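Local coordinates for staphylococcal nuclease domain-containing protein 1 (Drosophila melanogaster, PDB 2WAC), which cleaves DNA and RNA as an endonuclease, associates with the RNA-induced silencing complex, and binds symmetrically dimethylated arginine peptides through its Tudor domain, at residues 27-30 with 31-35; 92-95 with 96-100; 192-195 with 196-200. All blocks are in the same frame, centred on the assembly; numbering follows the deposited sequence.

Contact 1 (27-30 with 31-35); sequences SKLE and SLMSK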
loop_
_atom_site.group_PDB
_atom_site.type_symbol
_atom_site.label_atom_id
_atom_site.label_comp_id
_atom_site.label_asym_id
_atom_site.label_seq_id
_atom_site.Cartn_x
_atom_site.Cartn_y
_atom_site.Cartn_z
ATOM N N SER A 27 11.399 -10.747 9.860
ATOM C CA SER A 27 11.574 -11.415 11.152
ATOM C C SER A 27 11.192 -10.518 12.330
ATOM O O SER A 27 10.712 -11.005 13.356
ATOM C CB SER A 27 13.015 -11.908 11.312
ATOM O OG SER A 27 13.930 -10.826 11.311
ATOM N N LYS A 28 11.414 -9.212 12.175
ATOM C CA LYS A 28 11.044 -8.224 13.189
ATOM C C LYS A 28 9.535 -8.189 13.447
ATOM O O LYS A 28 9.099 -8.184 14.602
ATOM C CB LYS A 28 11.548 -6.832 12.795
ATOM C CG LYS A 28 12.959 -6.497 13.272
ATOM C CD LYS A 28 12.981 -6.171 14.764
ATOM C CE LYS A 28 14.296 -5.514 15.164
ATOM N NZ LYS A 28 14.303 -5.160 16.612
ATOM N N LEU A 29 8.750 -8.166 12.370
ATOM C CA LEU A 29 7.288 -8.163 12.462
ATOM C C LEU A 29 6.751 -9.493 12.988
ATOM O O LEU A 29 5.849 -9.519 13.831
ATOM C CB LEU A 29 6.655 -7.835 11.102
ATOM C CG LEU A 29 5.125 -7.925 10.990
ATOM C CD1 LEU A 29 4.428 -6.914 11.899
ATOM C CD2 LEU A 29 4.676 -7.756 9.549
ATOM N N GLU A 30 7.313 -10.585 12.475
ATOM C CA GLU A 30 6.968 -11.946 12.889
ATOM C C GLU A 30 7.082 -12.113 14.407
ATOM O O GLU A 30 6.193 -12.684 15.046
ATOM C CB GLU A 30 7.872 -12.943 12.153
ATOM C CG GLU A 30 7.961 -14.338 12.759
ATOM C CD GLU A 30 9.231 -15.063 12.348
ATOM O OE1 GLU A 30 9.385 -15.376 11.148
ATOM O OE2 GLU A 30 10.075 -15.320 13.232
ATOM N N SER A 31 8.176 -11.599 14.966
ATOM C CA SER A 31 8.435 -11.644 16.405
ATOM C C SER A 31 7.449 -10.781 17.201
ATOM O O SER A 31 6.953 -11.209 18.243
ATOM C CB SER A 31 9.877 -11.215 16.694
ATOM O OG SER A 31 10.124 -11.141 18.086
ATOM N N LEU A 32 7.179 -9.574 16.702
ATOM C CA LEU A 32 6.233 -8.643 17.329
ATOM C C LEU A 32 4.821 -9.231 17.392
ATOM O O LEU A 32 4.165 -9.164 18.432
ATOM C CB LEU A 32 6.224 -7.298 16.580
ATOM C CG LEU A 32 5.568 -6.053 17.201
ATOM C CD1 LEU A 32 6.148 -4.783 16.592
ATOM C CD2 LEU A 32 4.056 -6.052 17.046
ATOM N N MET A 33 4.368 -9.805 16.278
ATOM C CA MET A 33 3.032 -10.396 16.182
ATOM C C MET A 33 2.852 -11.602 17.098
ATOM O O MET A 33 1.755 -11.844 17.602
ATOM C CB MET A 33 2.699 -10.771 14.734
ATOM C CG MET A 33 2.248 -9.600 13.856
ATOM S SD MET A 33 0.746 -8.772 14.433
ATOM C CE MET A 33 1.442 -7.440 15.389
ATOM N N SER A 34 3.934 -12.348 17.308
ATOM C CA SER A 34 3.929 -13.508 18.198
ATOM C C SER A 34 3.876 -13.099 19.671
ATOM O O SER A 34 3.221 -13.762 20.478
ATOM C CB SER A 34 5.150 -14.392 17.935
ATOM O OG SER A 34 5.098 -15.578 18.709
ATOM N N LYS A 35 4.567 -12.014 20.012
ATOM C CA LYS A 35 4.577 -11.498 21.380
ATOM C C LYS A 35 3.258 -10.805 21.722
ATOM O O LYS A 35 2.778 -10.901 22.852
ATOM C CB LYS A 35 5.755 -10.542 21.594
ATOM C CG LYS A 35 7.122 -11.206 21.522
ATOM C CD LYS A 35 8.243 -10.180 21.611
ATOM C CE LYS A 35 9.602 -10.807 21.339
ATOM N NZ LYS A 35 9.952 -11.875 22.322
#
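L29 and M33, one turn apart on helix 26-42, lie side by side, while S31 and E30 take up the more exposed flank of the same turns. The leucine touches through one branch: its CD1 rests 4.0 Å from CG of M33. CG of L29 swings anti to its own backbone N (chi1 174°), which carries CD1 forward along the helix although the side chain sets out away from the following turn. M33, bent at its second and third torsions, also touches Y69 on strand 68-77 and Y88 in a loop, and L29 reaches D87. L32, the buried residue of the group, packs against R70 and E109.

N of S31 donates to O of S27 at 3.1 Å, one turn back, and its CB lies 3.4 Å from that same oxygen; a short polar side chain suits this outer flank. E30, extended beyond CG, also belongs there, where a carboxylate can meet solvent, and its O receives N of S34 at 3.2 Å. The straightest of the four main-chain bonds runs from N of M33 to O of L29 at 2.9 Å, with an N-H...O angle of 166°.

The chemistry is that of an amphipathic helix: serine and glutamate form a polar outer face, while leucine and methionine provide an apolar strip toward strand 68-77 and the loop holding D87 and Y88, within the region involved in dimethylarginine binding.

Contact 2 (92-95 with 96-100); sequences ETLP and TNRLA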
loop_
_atom_site.group_PDB
_atom_site.type_symbol
_atom_site.label_atom_id
_atom_site.label_comp_id
_atom_site.label_asym_id
_atom_site.label_seq_id
_atom_site.Cartn_x
_atom_site.Cartn_y
_atom_site.Cartn_z
ATOM N N GLU A 92 -10.130 -0.577 8.165
ATOM C CA GLU A 92 -11.540 -0.926 8.356
ATOM C C GLU A 92 -12.230 -0.045 9.400
ATOM O O GLU A 92 -11.578 0.553 10.264
ATOM C CB GLU A 92 -11.717 -2.416 8.703
ATOM C CG GLU A 92 -11.487 -2.778 10.170
ATOM C CD GLU A 92 -11.783 -4.239 10.478
ATOM O OE1 GLU A 92 -12.655 -4.836 9.814
ATOM O OE2 GLU A 92 -11.144 -4.791 11.396
ATOM N N THR A 93 -13.556 0.024 9.300
ATOM C CA THR A 93 -14.386 0.664 10.314
ATOM C C THR A 93 -14.942 -0.405 11.259
ATOM O O THR A 93 -15.478 -1.429 10.823
ATOM C CB THR A 93 -15.499 1.532 9.689
ATOM O OG1 THR A 93 -14.900 2.538 8.862
ATOM C CG2 THR A 93 -16.337 2.216 10.767
ATOM N N LEU A 94 -14.821 -0.120 12.553
ATOM C CA LEU A 94 -14.843 -1.127 13.611
ATOM C C LEU A 94 -15.472 -0.575 14.895
ATOM O O LEU A 94 -15.212 0.575 15.238
ATOM C CB LEU A 94 -13.380 -1.508 13.908
ATOM C CG LEU A 94 -13.139 -2.789 14.688
ATOM C CD1 LEU A 94 -13.919 -3.891 14.023
ATOM C CD2 LEU A 94 -11.664 -3.143 14.758
ATOM N N PRO A 95 -16.299 -1.378 15.615
ATOM C CA PRO A 95 -16.691 -0.897 16.951
ATOM C C PRO A 95 -15.488 -0.646 17.867
ATOM O O PRO A 95 -14.504 -1.394 17.823
ATOM C CB PRO A 95 -17.552 -2.039 17.504
ATOM C CG PRO A 95 -18.060 -2.750 16.303
ATOM C CD PRO A 95 -16.947 -2.663 15.290
ATOM N N THR A 96 -15.577 0.407 18.679
ATOM C CA THR A 96 -14.497 0.790 19.594
ATOM C C THR A 96 -14.287 -0.214 20.732
ATOM O O THR A 96 -13.231 -0.213 21.369
ATOM C CB THR A 96 -14.718 2.200 20.191
ATOM O OG1 THR A 96 -15.987 2.244 20.852
ATOM C CG2 THR A 96 -14.687 3.261 19.102
ATOM N N ASN A 97 -15.279 -1.068 20.985
ATOM C CA ASN A 97 -15.112 -2.149 21.962
ATOM C C ASN A 97 -14.153 -3.260 21.506
ATOM O O ASN A 97 -13.834 -4.167 22.275
ATOM C CB ASN A 97 -16.464 -2.703 22.469
ATOM C CG ASN A 97 -17.312 -3.336 21.373
ATOM O OD1 ASN A 97 -16.803 -3.951 20.439
ATOM N ND2 ASN A 97 -18.627 -3.204 21.505
ATOM N N ARG A 98 -13.691 -3.170 20.258
ATOM C CA ARG A 98 -12.657 -4.066 19.731
ATOM C C ARG A 98 -11.290 -3.377 19.684
ATOM O O ARG A 98 -10.353 -3.856 19.037
ATOM C CB ARG A 98 -13.052 -4.593 18.349
ATOM C CG ARG A 98 -14.189 -5.600 18.380
ATOM C CD ARG A 98 -14.579 -6.052 16.986
ATOM N NE ARG A 98 -13.604 -6.973 16.399
ATOM C CZ ARG A 98 -13.684 -8.300 16.459
ATOM N NH1 ARG A 98 -14.692 -8.896 17.086
ATOM N NH2 ARG A 98 -12.744 -9.036 15.886
ATOM N N LEU A 99 -11.194 -2.245 20.379
ATOM C CA LEU A 99 -9.941 -1.516 20.517
ATOM C C LEU A 99 -9.473 -1.547 21.962
ATOM O O LEU A 99 -10.284 -1.499 22.889
ATOM C CB LEU A 99 -10.096 -0.063 20.050
ATOM C CG LEU A 99 -10.678 0.200 18.655
ATOM C CD1 LEU A 99 -10.828 1.690 18.405
ATOM C CD2 LEU A 99 -9.841 -0.439 17.559
ATOM N N ALA A 100 -8.160 -1.633 22.144
ATOM C CA ALA A 100 -7.555 -1.580 23.469
ATOM C C ALA A 100 -6.300 -0.722 23.425
ATOM O O ALA A 100 -5.752 -0.464 22.347
ATOM C CB ALA A 100 -7.229 -2.982 23.957
#
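The chain leaves strand 91-95 at P95 and passes into strand 99-101 through a type I beta turn with T96 and N97 at its corners, closed by N of R98 donating to O of P95 at 3.1 Å. That donor stands above the carbonyl plane, 50° out of it. A second bond, from N of L99 to O of T96 at 3.0 Å, carries the turn onward.

L94 and R98 cross at about a right angle. CD1 of L94 meets CD of R98 at 3.7 Å and NE at 3.9 Å, so the leucine packs on the aliphatic part of the arginine and the start of its guanidinium. R98 bends at its third torsion (chi3 74°), and its polar end is held by the main-chain O of Q61, through NE, and the side chain of N66, through NH2. The other branch of L94, CD2, approaches CD2 of L99 at 4.3 Å. P95, whose ring suits the end of a strand, sets CB 3.6 Å from OD1 of N97. T96 turns its hydroxyl to the main-chain O of S79, tying the bend to the neighbouring hairpin.

These strands are the two outermost of the five-stranded antiparallel sheet of the Tudor domain. Arginine thus does double duty at the turn: its methylenes extend the leucine packing, while its guanidinium bonds fasten the bend to residues 61-66, which overlap the dimethylarginine-binding region.

Contact 3 (192-195 with 196-200); sequences LKEL and VDQYK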
loop_
_atom_site.group_PDB
_atom_site.type_symbol
_atom_site.label_atom_id
_atom_site.label_comp_id
_atom_site.label_asym_id
_atom_site.label_seq_id
_atom_site.Cartn_x
_atom_site.Cartn_y
_atom_site.Cartn_z
ATOM N N LEU A 192 12.668 13.674 -13.248
ATOM C CA LEU A 192 11.698 12.681 -13.715
ATOM C C LEU A 192 11.489 12.675 -15.235
ATOM O O LEU A 192 10.681 11.898 -15.747
ATOM C CB LEU A 192 10.355 12.869 -12.997
ATOM C CG LEU A 192 10.305 12.618 -11.485
ATOM C CD1 LEU A 192 8.911 12.905 -10.953
ATOM C CD2 LEU A 192 10.729 11.194 -11.134
ATOM N N LYS A 193 12.228 13.524 -15.951
ATOM C CA LYS A 193 12.034 13.720 -17.394
ATOM C C LYS A 193 12.193 12.440 -18.223
ATOM O O LYS A 193 11.348 12.134 -19.066
ATOM C CB LYS A 193 12.977 14.809 -17.915
ATOM C CG LYS A 193 12.823 15.127 -19.391
ATOM C CD LYS A 193 14.023 15.909 -19.895
ATOM C CE LYS A 193 13.881 16.263 -21.358
ATOM N NZ LYS A 193 13.909 15.055 -22.229
ATOM N N GLU A 194 13.278 11.710 -17.980
ATOM C CA GLU A 194 13.568 10.472 -18.701
ATOM C C GLU A 194 12.442 9.458 -18.521
ATOM O O GLU A 194 11.958 8.883 -19.497
ATOM C CB GLU A 194 14.905 9.889 -18.235
ATOM C CG GLU A 194 15.310 8.591 -18.915
ATOM C CD GLU A 194 16.748 8.208 -18.621
ATOM O OE1 GLU A 194 17.646 9.056 -18.819
ATOM O OE2 GLU A 194 16.981 7.054 -18.200
ATOM N N LEU A 195 12.022 9.264 -17.270
ATOM C CA LEU A 195 10.933 8.350 -16.932
ATOM C C LEU A 195 9.584 8.812 -17.495
ATOM O O LEU A 195 8.803 7.990 -17.979
ATOM C CB LEU A 195 10.849 8.146 -15.412
ATOM C CG LEU A 195 10.201 6.867 -14.866
ATOM C CD1 LEU A 195 11.018 5.621 -15.202
ATOM C CD2 LEU A 195 10.000 6.972 -13.360
ATOM N N VAL A 196 9.323 10.120 -17.438
ATOM C CA VAL A 196 8.110 10.709 -18.025
ATOM C C VAL A 196 8.042 10.462 -19.536
ATOM O O VAL A 196 7.005 10.041 -20.050
ATOM C CB VAL A 196 7.983 12.232 -17.699
ATOM C CG1 VAL A 196 7.009 12.932 -18.650
ATOM C CG2 VAL A 196 7.544 12.435 -16.253
ATOM N N ASP A 197 9.154 10.713 -20.229
ATOM C CA ASP A 197 9.259 10.485 -21.672
ATOM C C ASP A 197 9.063 9.012 -22.034
ATOM O O ASP A 197 8.357 8.690 -22.989
ATOM C CB ASP A 197 10.613 10.976 -22.203
ATOM C CG ASP A 197 10.733 12.495 -22.210
ATOM O OD1 ASP A 197 9.707 13.191 -22.068
ATOM O OD2 ASP A 197 11.867 12.994 -22.371
ATOM N N GLN A 198 9.688 8.128 -21.261
ATOM C CA GLN A 198 9.593 6.686 -21.493
ATOM C C GLN A 198 8.162 6.156 -21.331
ATOM O O GLN A 198 7.689 5.380 -22.165
ATOM C CB GLN A 198 10.593 5.931 -20.609
ATOM C CG GLN A 198 12.029 5.998 -21.143
ATOM C CD GLN A 198 13.097 5.651 -20.112
ATOM O OE1 GLN A 198 12.807 5.422 -18.938
ATOM N NE2 GLN A 198 14.349 5.613 -20.557
ATOM N N TYR A 199 7.477 6.597 -20.276
ATOM C CA TYR A 199 6.073 6.238 -20.034
ATOM C C TYR A 199 5.137 6.792 -21.118
ATOM O O TYR A 199 4.165 6.136 -21.497
ATOM C CB TYR A 199 5.624 6.710 -18.643
ATOM C CG TYR A 199 5.994 5.793 -17.483
ATOM C CD1 TYR A 199 5.049 5.454 -16.516
ATOM C CD2 TYR A 199 7.285 5.271 -17.351
ATOM C CE1 TYR A 199 5.374 4.623 -15.447
ATOM C CE2 TYR A 199 7.621 4.435 -16.286
ATOM C CZ TYR A 199 6.658 4.117 -15.339
ATOM O OH TYR A 199 6.969 3.297 -14.281
ATOM N N LYS A 200 5.439 7.998 -21.605
ATOM C CA LYS A 200 4.711 8.605 -22.727
ATOM C C LYS A 200 4.807 7.773 -24.004
ATOM O O LYS A 200 3.805 7.562 -24.689
ATOM C CB LYS A 200 5.228 10.024 -22.997
ATOM C CG LYS A 200 4.763 11.057 -21.988
ATOM C CD LYS A 200 3.361 11.537 -22.316
ATOM C CE LYS A 200 2.463 11.413 -21.094
ATOM N NZ LYS A 200 1.025 11.388 -21.492
HETATM O O HOH W 1 14.360 5.581 -16.607
#
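K193 and D197 form the charged contact of the first turns of helix 193-208, a salt bridge one turn apart in which NZ stands 2.9 Å from OD2. The lysine meets that oxygen nearly along its C-O axis. K193 is extended as far as CE and then bends at its last torsion (chi4 -66°), which brings the ammonium round to the carboxylate. A long flexible base and a short acid suit this i to i+4 spacing.

A polar pair lies on the adjoining face. E194 and Q198 run side by side, their carboxylate and amide planes 60° apart, with CG of the glutamate 3.5 Å from NE2 of the glutamine. One water joins their ends: it donates to OE1 of Q198 at 2.8 Å and, weakly, to OE2 of E194.

The apolar contacts belong to the inner side. L195 lies alongside Y199, its CD1 3.8 Å from CE2 of the ring, and both side chains reach L120 and T162. The phenol can be amphipathic here, its ring among hydrocarbon and its OH bonded to D171. V196 sets CG2 4.3 Å from CB of L192; L192 packs on strand 145-152 and V196 on L120 and Q186.

Main-chain bonds complete the turns; N of V196 meets O of L192 at 2.8 Å. The chemistry is divided by face: the salt bridge and the partly weak water link lie on the more exposed side, while leucine and tyrosine seat the helix on strands 145-152 and 159-164, consistent with the staphylococcal nuclease-like domain of this construct.

Contacts 1 and 3 each lie within a single helix, 26-42 and 193-208, whereas contact 2 joins the two outermost strands of the Tudor sheet through a tight turn. Contact 1 is the most superficial; contacts 2 and 3 are partly buried. In the helices, i to i+4 main-chain bonds recur, but contact 3 adds a salt bridge and a water link that contact 1 lacks, and its apolar side includes an aromatic ring. Contact 2 relies instead on two short-range turn bonds and an arginine bonded to Q61 of strand 57-61 and to N66. Contacts 1 and 2 are about 22 Å apart, centre to centre, while contact 3 lies across the chain's centre from both.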